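Local coordinates for acyl-CoA hydrolase (Bacillus cereus, PDB 1Y7U), which probably hydrolyses long-chain fatty acyl-CoA thioesters, releasing free fatty acids and coenzyme A, at residues A[63-68]-A[119-124]; A[84-89]-A[96-101]; A[18-23]-A[50-55]. One frame throughout, in Å; residues are numbered along the deposited sequence.

Overall arrangement
All three contacts belong to one HotDog domain, in which an antiparallel sheet wraps helix 39-58. Contact 3 closes first along the chain, joining strand 20-25 at one border of the chain's own sheet to the helix. Contact 1 pairs strand 61-71, at the other border, with strand 112-125. Contact 2, the hairpin of strands 81-91 and 95-105, falls between those two strands in sequence, and in the sheet it lies between strand 112-125 and strand 20-25. Centres of contacts 1 and 2 are about 10 Å apart, those of 2 and 3 about 7 Å, and those of 1 and 3 about 13 Å. The sheet therefore runs from the coenzyme A pocket at contact 1 to the neighbourhood of a bound calcium ion near contact 3.

Contact 1 of 3, residues A[63-68]-A[119-124]; sequences VTASMD and FVTFVA. With COA (coenzyme A), chain F.
Residues 63-68 and 119-124 form a buried antiparallel strand pair at one border of the subunit's sheet, interrupted by a classic beta bulge. Two consecutive residues, Ala65 and Ser66, stand opposite the single Thr121: its carbonyl O receives Ala65 N at 2.7 Å and Ser66 N at 3.3 Å, the two donors coming from the same face of the carbonyl plane. Regular pairing lies beyond, with Val63 bonded both ways to Val123, and Asp68 N donating to Phe119 O.

On the helix side, CE2 of Phe122 comes to 3.5 Å from Thr64 CB, while the selenium of selenomethionine Met67 rests 3.9 Å from Val120 CG2. On the other side, Ser66 OG and Thr121 OG1 share a water, at 2.7 and 2.8 Å from its oxygen. Thr121 OG1 is anti to its carbonyl carbon (chi1 -56°), which turns CG2 to the adenine, 3.5 Å from N3A of coenzyme A. Ser66 CB lies beside N1A of the same ring. The pantetheine arm is held by N4P donating to Thr64 O at 3.2 Å, and Asp71 of the second subunit is hydrogen-bonded to the coenzyme A too. Ser66 and Met67 also pair with a strand of that subunit, a continuous sheet with an intersubunit coenzyme A pocket, as in HotDog thioesterases.

Contact 2 of 3, residues A[84-89]-A[96-101]; sequences YESFVI and MEVFVK
Phe87 and Phe99 lie side by side and point the same way at the centre of a beta hairpin, strands 81-91 and 95-105, in the HotDog sheet. Their rings meet obliquely, with planes at 46° and Phe87 CZ 3.7 Å from Phe99 CD2. The two rings start from different torsions: Phe87 CG sits between its backbone N and carbonyl carbon (chi1 44°), whereas Phe99 CG is anti to its N (176°). Ile89 runs obliquely past the root of the Phe99 side chain, CD1 3.8 Å from Phe99 CB, and the Phe99 ring also makes an edge-to-face pair with Phe119 of the next strand.

Val88 and Val98 occupy the face turned to helix 39-58, their CG2 methyls 4.0 Å apart. The selenomethionine side chain of Met96 crosses Val88 at about a right angle, bringing CE against CG1 and CG2 of Val88, and His57 of the helix packs on this pair.

Paired backbone bonds join Phe87 with Phe99 and Glu85 with Lys101. Further along, Ile89 N gives a nearly straight bond to Glu97 O at 3.0 Å.

At the polar end Glu85 and Lys101 run alongside each other as extended chains. Glu85 OE1 is engaged by Arg19, and Lys101 NZ also donates to Thr173 O of the second subunit. Between the two side chains, Lys101 NZ makes a salt bridge to Glu85 OE2 at 3.4 Å, its hydrogen bond weak.

Contact 3 of 3, residues A[18-23]-A[50-55]; sequences SRVFKT and ASISAS
The flat group that meets the helix is the peptide joining Ser18 to Arg19, and Ser53 OG comes to the oxygen end of it, not over a face. The hydroxyl donates to Ser18 O at 2.8 Å, nearly along the C=O axis. Ser53 OG is anti to its own carbonyl carbon (chi1 -73°), which swings it out from the helix toward the strand. The same oxygen is hydrogen-bonded to Ser86 OG on the neighbouring strand, so a single buried hydroxyl ties segment 18-23, strand 81-91 and helix 39-58 together. This is the packing of the HotDog fold, the long central helix lying in the curve of the sheet.

Next to the polar link, Val20 turns one methyl to the helix: CG2 is 3.6 Å from Ile52 CG2 and 3.3 Å from Ser53 OG. The Val20 and Ile52 side chains cross at about a right angle. Ser18 CB packs 3.5 Å from Ser53 O.

Arg19 CB leaves the backbone away from the helix; the guanidinium makes a salt bridge with Glu144, a residue of the calcium site, and a cation-pi contact with Phe87. On the helix, Ser51 OG is hydrogen-bonded to Arg25 of the third subunit.

Contact 1 of 3, residues A[63-68]-A[119-124]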
loop_
_atom_site.group_PDB
_atom_site.type_symbol
_atom_site.label_atom_id
_atom_site.label_comp_id
_atom_site.label_asym_id
_atom_site.label_seq_id
_atom_site.Cartn_x
_atom_site.Cartn_y
_atom_site.Cartn_z
ATOM N N VAL A 63 12.136 2.415 20.127
ATOM C CA VAL A 63 11.044 3.350 19.890
ATOM C C VAL A 63 11.665 4.694 19.492
ATOM O O VAL A 63 12.732 5.061 19.979
ATOM C CB VAL A 63 10.228 3.519 21.181
ATOM C CG1 VAL A 63 10.155 4.974 21.563
ATOM C CG2 VAL A 63 8.858 2.923 21.011
ATOM N N THR A 64 11.010 5.442 18.619
ATOM C CA THR A 64 11.585 6.715 18.209
ATOM C C THR A 64 11.162 7.853 19.126
ATOM O O THR A 64 9.978 8.137 19.281
ATOM C CB THR A 64 11.272 7.034 16.702
ATOM O OG1 THR A 64 11.256 8.451 16.500
ATOM C CG2 THR A 64 9.966 6.429 16.270
ATOM N N ALA A 65 12.158 8.485 19.747
ATOM C CA ALA A 65 11.934 9.582 20.684
ATOM C C ALA A 65 11.850 10.951 20.029
ATOM O O ALA A 65 11.054 11.793 20.441
ATOM C CB ALA A 65 13.030 9.592 21.743
ATOM N N SER A 66 12.667 11.190 19.015
ATOM C CA SER A 66 12.618 12.489 18.377
ATOM C C SER A 66 13.236 12.530 16.994
ATOM O O SER A 66 13.984 11.635 16.595
ATOM C CB SER A 66 13.314 13.527 19.263
ATOM O OG SER A 66 14.713 13.282 19.346
HETATM N N MSE A 67 12.910 13.592 16.272
HETATM C CA MSE A 67 13.436 13.833 14.941
HETATM C C MSE A 67 14.077 15.212 15.005
HETATM O O MSE A 67 13.455 16.165 15.488
HETATM C CB MSE A 67 12.302 13.858 13.913
HETATM C CG MSE A 67 12.343 12.746 12.881
HETATM SE SE MSE A 67 13.739 12.895 11.549
HETATM C CE MSE A 67 13.173 11.459 10.389
ATOM N N ASP A 68 15.312 15.334 14.536
ATOM C CA ASP A 68 15.966 16.640 14.536
ATOM C C ASP A 68 15.380 17.418 13.353
ATOM O O ASP A 68 14.848 16.814 12.426
ATOM C CB ASP A 68 17.471 16.474 14.351
ATOM C CG ASP A 68 18.258 17.559 15.040
ATOM O OD1 ASP A 68 18.671 17.343 16.196
ATOM O OD2 ASP A 68 18.454 18.630 14.434
ATOM N N PHE A 119 19.223 13.625 12.439
ATOM C CA PHE A 119 19.540 12.705 13.512
ATOM C C PHE A 119 18.220 12.292 14.106
ATOM O O PHE A 119 17.360 13.132 14.365
ATOM C CB PHE A 119 20.391 13.377 14.585
ATOM C CG PHE A 119 21.731 13.828 14.099
ATOM C CD1 PHE A 119 21.853 14.984 13.331
ATOM C CD2 PHE A 119 22.878 13.097 14.401
ATOM C CE1 PHE A 119 23.107 15.408 12.869
ATOM C CE2 PHE A 119 24.123 13.508 13.947
ATOM C CZ PHE A 119 24.242 14.662 13.183
ATOM N N VAL A 120 18.042 10.995 14.298
ATOM C CA VAL A 120 16.806 10.508 14.874
ATOM C C VAL A 120 17.210 9.871 16.189
ATOM O O VAL A 120 18.179 9.116 16.248
ATOM C CB VAL A 120 16.132 9.465 13.967
ATOM C CG1 VAL A 120 14.696 9.237 14.430
ATOM C CG2 VAL A 120 16.159 9.931 12.521
ATOM N N THR A 121 16.485 10.190 17.252
ATOM C CA THR A 121 16.811 9.641 18.553
ATOM C C THR A 121 15.889 8.479 18.892
ATOM O O THR A 121 14.667 8.600 18.782
ATOM C CB THR A 121 16.685 10.728 19.649
ATOM O OG1 THR A 121 17.511 11.845 19.306
ATOM C CG2 THR A 121 17.119 10.180 21.001
ATOM N N PHE A 122 16.482 7.359 19.299
ATOM C CA PHE A 122 15.719 6.173 19.679
ATOM C C PHE A 122 16.020 5.764 21.121
ATOM O O PHE A 122 17.122 5.987 21.621
ATOM C CB PHE A 122 16.044 4.996 18.748
ATOM C CG PHE A 122 15.436 5.109 17.374
ATOM C CD1 PHE A 122 16.083 5.819 16.367
ATOM C CD2 PHE A 122 14.206 4.523 17.095
ATOM C CE1 PHE A 122 15.513 5.944 15.104
ATOM C CE2 PHE A 122 13.628 4.641 15.842
ATOM C CZ PHE A 122 14.282 5.353 14.842
ATOM N N VAL A 123 15.036 5.172 21.789
ATOM C CA VAL A 123 15.208 4.710 23.164
ATOM C C VAL A 123 14.889 3.224 23.233
ATOM O O VAL A 123 13.799 2.794 22.848
ATOM C CB VAL A 123 14.262 5.436 24.146
ATOM C CG1 VAL A 123 14.354 4.789 25.528
ATOM C CG2 VAL A 123 14.620 6.905 24.225
ATOM N N ALA A 124 15.840 2.442 23.730
ATOM C CA ALA A 124 15.644 1.002 23.846
ATOM C C ALA A 124 14.733 0.710 25.029
ATOM O O ALA A 124 14.943 1.220 26.126
ATOM C CB ALA A 124 16.986 0.305 24.025
HETATM N N1A COA F . 14.339 13.643 22.595
HETATM C C2A COA F . 15.510 12.971 22.664
HETATM N N3A COA F . 15.717 12.062 23.654
HETATM C C4A COA F . 14.781 11.832 24.551
HETATM C C5A COA F . 13.593 12.468 24.467
HETATM C C6A COA F . 13.346 13.395 23.476
HETATM N N6A COA F . 12.122 13.813 23.160
HETATM N N7A COA F . 12.873 12.042 25.470
HETATM C C8A COA F . 13.546 11.146 26.147
HETATM N N9A COA F . 14.745 11.016 25.612
HETATM C C1B COA F . 15.738 10.035 26.060
HETATM C C2B COA F . 16.860 10.584 26.903
HETATM O O2B COA F . 17.934 10.831 26.040
HETATM C C3B COA F . 17.216 9.489 27.883
HETATM O O3B COA F . 18.440 9.072 27.433
HETATM P P3B COA F . 19.616 8.452 28.168
HETATM O O7A COA F . 20.405 7.894 27.175
HETATM O O8A COA F . 19.415 7.458 29.123
HETATM O O9A COA F . 20.405 9.437 28.725
HETATM C C4B COA F . 16.187 8.445 27.559
HETATM O O4B COA F . 15.158 9.144 26.953
HETATM C C5B COA F . 15.597 7.745 28.738
HETATM O O5B COA F . 14.412 8.398 29.105
HETATM P P1A COA F . 13.711 8.249 30.528
HETATM O O1A COA F . 13.658 9.522 31.251
HETATM O O2A COA F . 14.424 7.290 31.368
HETATM O O3A COA F . 12.198 7.836 30.299
HETATM P P2A COA F . 11.123 8.426 29.292
HETATM O O4A COA F . 11.102 9.893 29.226
HETATM O O5A COA F . 9.856 7.936 29.770
HETATM O O6A COA F . 11.424 7.809 27.864
HETATM C CBP COA F . 9.843 8.464 26.096
HETATM C CCP COA F . 10.492 7.350 26.909
HETATM C CDP COA F . 9.721 9.761 26.853
HETATM C CEP COA F . 10.668 8.738 24.867
HETATM C CAP COA F . 8.361 8.134 25.915
HETATM O OAP COA F . 7.551 9.033 26.632
HETATM C C9P COA F . 7.753 7.455 24.734
HETATM O O9P COA F . 7.453 6.112 24.818
HETATM N N8P COA F . 7.522 8.137 23.658
HETATM C C7P COA F . 7.642 7.560 22.360
HETATM C C6P COA F . 7.125 6.145 22.200
HETATM C C5P COA F . 6.673 5.835 20.810
HETATM O O5P COA F . 5.819 4.947 20.608
HETATM N N4P COA F . 7.216 6.544 19.857
HETATM C C3P COA F . 6.546 6.739 18.625
HETATM C C2P COA F . 5.487 7.785 18.809
HETATM S S1P COA F . 3.875 7.090 18.700
HETATM O O HOH W 1 16.686 13.927 17.587
#

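Contact 2 of 3, residues A[84-89]-A[96-101]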
loop_
_atom_site.group_PDB
_atom_site.type_symbol
_atom_site.label_atom_id
_atom_site.label_comp_id
_atom_site.label_asym_id
_atom_site.label_seq_id
_atom_site.Cartn_x
_atom_site.Cartn_y
_atom_site.Cartn_z
ATOM N N TYR A 84 19.165 5.797 1.283
ATOM C CA TYR A 84 19.299 6.269 2.642
ATOM C C TYR A 84 20.440 5.516 3.287
ATOM O O TYR A 84 20.693 4.358 2.958
ATOM C CB TYR A 84 18.022 5.992 3.439
ATOM C CG TYR A 84 16.771 6.531 2.805
ATOM C CD1 TYR A 84 16.181 5.884 1.722
ATOM C CD2 TYR A 84 16.203 7.716 3.250
ATOM C CE1 TYR A 84 15.062 6.411 1.088
ATOM C CE2 TYR A 84 15.079 8.251 2.629
ATOM C CZ TYR A 84 14.519 7.594 1.545
ATOM O OH TYR A 84 13.438 8.139 0.904
ATOM N N GLU A 85 21.152 6.179 4.186
ATOM C CA GLU A 85 22.228 5.528 4.904
ATOM C C GLU A 85 22.058 5.991 6.328
ATOM O O GLU A 85 21.763 7.157 6.576
ATOM C CB GLU A 85 23.606 5.938 4.393
ATOM C CG GLU A 85 24.732 5.269 5.175
ATOM C CD GLU A 85 26.115 5.675 4.702
ATOM O OE1 GLU A 85 27.110 5.307 5.368
ATOM O OE2 GLU A 85 26.208 6.364 3.659
ATOM N N SER A 86 22.220 5.074 7.267
ATOM C CA SER A 86 22.068 5.437 8.653
ATOM C C SER A 86 22.916 4.559 9.563
ATOM O O SER A 86 23.160 3.380 9.277
ATOM C CB SER A 86 20.594 5.339 9.058
ATOM O OG SER A 86 20.127 3.996 9.002
ATOM N N PHE A 87 23.382 5.160 10.648
ATOM C CA PHE A 87 24.160 4.452 11.646
ATOM C C PHE A 87 24.086 5.240 12.938
ATOM O O PHE A 87 23.815 6.439 12.934
ATOM C CB PHE A 87 25.618 4.278 11.209
ATOM C CG PHE A 87 26.223 5.505 10.616
ATOM C CD1 PHE A 87 26.151 5.735 9.242
ATOM C CD2 PHE A 87 26.836 6.455 11.427
ATOM C CE1 PHE A 87 26.674 6.896 8.685
ATOM C CE2 PHE A 87 27.361 7.613 10.880
ATOM C CZ PHE A 87 27.280 7.838 9.510
ATOM N N VAL A 88 24.295 4.545 14.043
ATOM C CA VAL A 88 24.274 5.161 15.354
ATOM C C VAL A 88 25.618 5.861 15.535
ATOM O O VAL A 88 26.646 5.290 15.185
ATOM C CB VAL A 88 24.127 4.069 16.423
ATOM C CG1 VAL A 88 24.122 4.672 17.807
ATOM C CG2 VAL A 88 22.862 3.286 16.171
ATOM N N ILE A 89 25.634 7.093 16.035
ATOM C CA ILE A 89 26.917 7.755 16.258
ATOM C C ILE A 89 27.087 8.195 17.686
ATOM O O ILE A 89 28.201 8.233 18.187
ATOM C CB ILE A 89 27.134 9.021 15.434
ATOM C CG1 ILE A 89 25.807 9.493 14.874
ATOM C CG2 ILE A 89 28.248 8.802 14.415
ATOM C CD1 ILE A 89 25.758 10.962 14.718
HETATM N N MSE A 96 20.005 6.455 21.875
HETATM C CA MSE A 96 21.045 6.525 20.863
HETATM C C MSE A 96 20.623 7.462 19.742
HETATM O O MSE A 96 19.441 7.561 19.419
HETATM C CB MSE A 96 21.316 5.124 20.327
HETATM C CG MSE A 96 20.051 4.343 20.091
HETATM SE SE MSE A 96 20.287 2.442 20.289
HETATM C CE MSE A 96 21.563 2.216 18.894
ATOM N N GLU A 97 21.583 8.184 19.176
ATOM C CA GLU A 97 21.280 9.087 18.081
ATOM C C GLU A 97 21.742 8.483 16.785
ATOM O O GLU A 97 22.910 8.132 16.624
ATOM C CB GLU A 97 21.935 10.440 18.272
ATOM C CG GLU A 97 21.212 11.305 19.254
ATOM C CD GLU A 97 21.521 12.754 19.037
ATOM O OE1 GLU A 97 20.950 13.343 18.101
ATOM O OE2 GLU A 97 22.350 13.305 19.789
ATOM N N VAL A 98 20.807 8.359 15.855
ATOM C CA VAL A 98 21.101 7.773 14.569
ATOM C C VAL A 98 21.162 8.844 13.502
ATOM O O VAL A 98 20.222 9.629 13.328
ATOM C CB VAL A 98 20.030 6.737 14.193
ATOM C CG1 VAL A 98 20.419 6.039 12.903
ATOM C CG2 VAL A 98 19.859 5.734 15.327
ATOM N N PHE A 99 22.288 8.886 12.806
ATOM C CA PHE A 99 22.470 9.849 11.734
ATOM C C PHE A 99 21.850 9.230 10.488
ATOM O O PHE A 99 21.957 8.018 10.261
ATOM C CB PHE A 99 23.954 10.108 11.485
ATOM C CG PHE A 99 24.217 11.010 10.326
ATOM C CD1 PHE A 99 23.901 12.366 10.398
ATOM C CD2 PHE A 99 24.720 10.500 9.127
ATOM C CE1 PHE A 99 24.081 13.207 9.284
ATOM C CE2 PHE A 99 24.904 11.329 8.008
ATOM C CZ PHE A 99 24.581 12.684 8.088
ATOM N N VAL A 100 21.184 10.053 9.690
ATOM C CA VAL A 100 20.566 9.563 8.473
ATOM C C VAL A 100 20.931 10.482 7.337
ATOM O O VAL A 100 20.834 11.703 7.443
ATOM C CB VAL A 100 19.046 9.499 8.587
ATOM C CG1 VAL A 100 18.482 8.797 7.365
ATOM C CG2 VAL A 100 18.650 8.762 9.854
ATOM N N LYS A 101 21.329 9.871 6.236
ATOM C CA LYS A 101 21.768 10.584 5.059
ATOM C C LYS A 101 20.886 10.188 3.869
ATOM O O LYS A 101 20.650 9.004 3.631
ATOM C CB LYS A 101 23.224 10.195 4.868
ATOM C CG LYS A 101 23.917 10.622 3.637
ATOM C CD LYS A 101 25.283 9.990 3.708
ATOM C CE LYS A 101 26.009 10.041 2.398
ATOM N NZ LYS A 101 27.315 9.355 2.564
#

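Contact 3 of 3, residues A[18-23]-A[50-55]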
loop_
_atom_site.group_PDB
_atom_site.type_symbol
_atom_site.label_atom_id
_atom_site.label_comp_id
_atom_site.label_asym_id
_atom_site.label_seq_id
_atom_site.Cartn_x
_atom_site.Cartn_y
_atom_site.Cartn_z
ATOM N N SER A 18 26.114 -0.852 13.020
ATOM C CA SER A 18 24.706 -0.532 12.828
ATOM C C SER A 18 24.362 0.166 11.525
ATOM O O SER A 18 23.238 0.625 11.349
ATOM C CB SER A 18 24.219 0.338 13.983
ATOM O OG SER A 18 24.919 1.566 13.991
ATOM N N ARG A 19 25.319 0.254 10.614
ATOM C CA ARG A 19 25.070 0.917 9.342
ATOM C C ARG A 19 23.945 0.194 8.575
ATOM O O ARG A 19 23.861 -1.035 8.587
ATOM C CB ARG A 19 26.376 0.972 8.531
ATOM C CG ARG A 19 26.307 1.798 7.267
ATOM C CD ARG A 19 27.695 2.132 6.714
ATOM N NE ARG A 19 28.187 3.432 7.181
ATOM C CZ ARG A 19 28.950 3.631 8.260
ATOM N NH1 ARG A 19 29.336 2.609 9.013
ATOM N NH2 ARG A 19 29.318 4.863 8.598
ATOM N N VAL A 20 23.068 0.970 7.938
ATOM C CA VAL A 20 21.945 0.432 7.172
ATOM C C VAL A 20 21.799 1.167 5.837
ATOM O O VAL A 20 21.686 2.394 5.808
ATOM C CB VAL A 20 20.617 0.595 7.941
ATOM C CG1 VAL A 20 19.458 0.201 7.057
ATOM C CG2 VAL A 20 20.619 -0.254 9.188
ATOM N N PHE A 21 21.808 0.428 4.732
ATOM C CA PHE A 21 21.653 1.055 3.427
ATOM C C PHE A 21 20.323 0.692 2.801
ATOM O O PHE A 21 19.837 -0.427 2.951
ATOM C CB PHE A 21 22.731 0.609 2.444
ATOM C CG PHE A 21 24.095 1.104 2.763
ATOM C CD1 PHE A 21 24.963 0.336 3.526
ATOM C CD2 PHE A 21 24.529 2.330 2.279
ATOM C CE1 PHE A 21 26.245 0.780 3.802
ATOM C CE2 PHE A 21 25.814 2.789 2.549
ATOM C CZ PHE A 21 26.673 2.012 3.311
ATOM N N LYS A 22 19.747 1.639 2.077
ATOM C CA LYS A 22 18.502 1.387 1.386
ATOM C C LYS A 22 18.370 2.316 0.209
ATOM O O LYS A 22 18.297 3.524 0.384
ATOM C CB LYS A 22 17.313 1.605 2.304
ATOM C CG LYS A 22 15.982 1.282 1.652
ATOM C CD LYS A 22 14.871 1.795 2.530
ATOM C CE LYS A 22 13.534 1.199 2.174
ATOM N NZ LYS A 22 12.512 1.714 3.125
ATOM N N THR A 23 18.359 1.770 -0.995
ATOM C CA THR A 23 18.176 2.614 -2.157
ATOM C C THR A 23 16.864 2.196 -2.820
ATOM O O THR A 23 16.589 1.008 -2.992
ATOM C CB THR A 23 19.385 2.533 -3.129
ATOM O OG1 THR A 23 18.921 2.524 -4.483
ATOM C CG2 THR A 23 20.222 1.309 -2.841
ATOM N N ALA A 50 16.494 4.194 10.144
ATOM C CA ALA A 50 17.170 4.513 11.397
ATOM C C ALA A 50 16.730 3.597 12.541
ATOM O O ALA A 50 17.522 3.258 13.419
ATOM C CB ALA A 50 16.893 5.943 11.764
ATOM N N SER A 51 15.456 3.220 12.544
ATOM C CA SER A 51 14.944 2.336 13.576
ATOM C C SER A 51 15.640 0.987 13.438
ATOM O O SER A 51 15.798 0.257 14.415
ATOM C CB SER A 51 13.432 2.154 13.433
ATOM O OG SER A 51 13.105 1.211 12.426
ATOM N N ILE A 52 16.048 0.652 12.219
ATOM C CA ILE A 52 16.737 -0.609 11.993
ATOM C C ILE A 52 18.135 -0.495 12.582
ATOM O O ILE A 52 18.618 -1.425 13.221
ATOM C CB ILE A 52 16.825 -0.952 10.489
ATOM C CG1 ILE A 52 15.423 -1.236 9.941
ATOM C CG2 ILE A 52 17.728 -2.158 10.276
ATOM C CD1 ILE A 52 15.380 -1.502 8.461
ATOM N N SER A 53 18.783 0.648 12.374
ATOM C CA SER A 53 20.117 0.865 12.927
ATOM C C SER A 53 20.022 0.782 14.446
ATOM O O SER A 53 20.858 0.175 15.103
ATOM C CB SER A 53 20.660 2.243 12.537
ATOM O OG SER A 53 21.036 2.297 11.171
ATOM N N ALA A 54 18.990 1.397 14.999
ATOM C CA ALA A 54 18.801 1.387 16.431
ATOM C C ALA A 54 18.742 -0.037 16.973
ATOM O O ALA A 54 19.410 -0.353 17.948
ATOM C CB ALA A 54 17.531 2.140 16.793
ATOM N N SER A 55 17.958 -0.907 16.348
ATOM C CA SER A 55 17.858 -2.266 16.853
ATOM C C SER A 55 19.087 -3.122 16.555
ATOM O O SER A 55 19.394 -4.045 17.306
ATOM C CB SER A 55 16.596 -2.934 16.326
ATOM O OG SER A 55 16.537 -2.831 14.927
#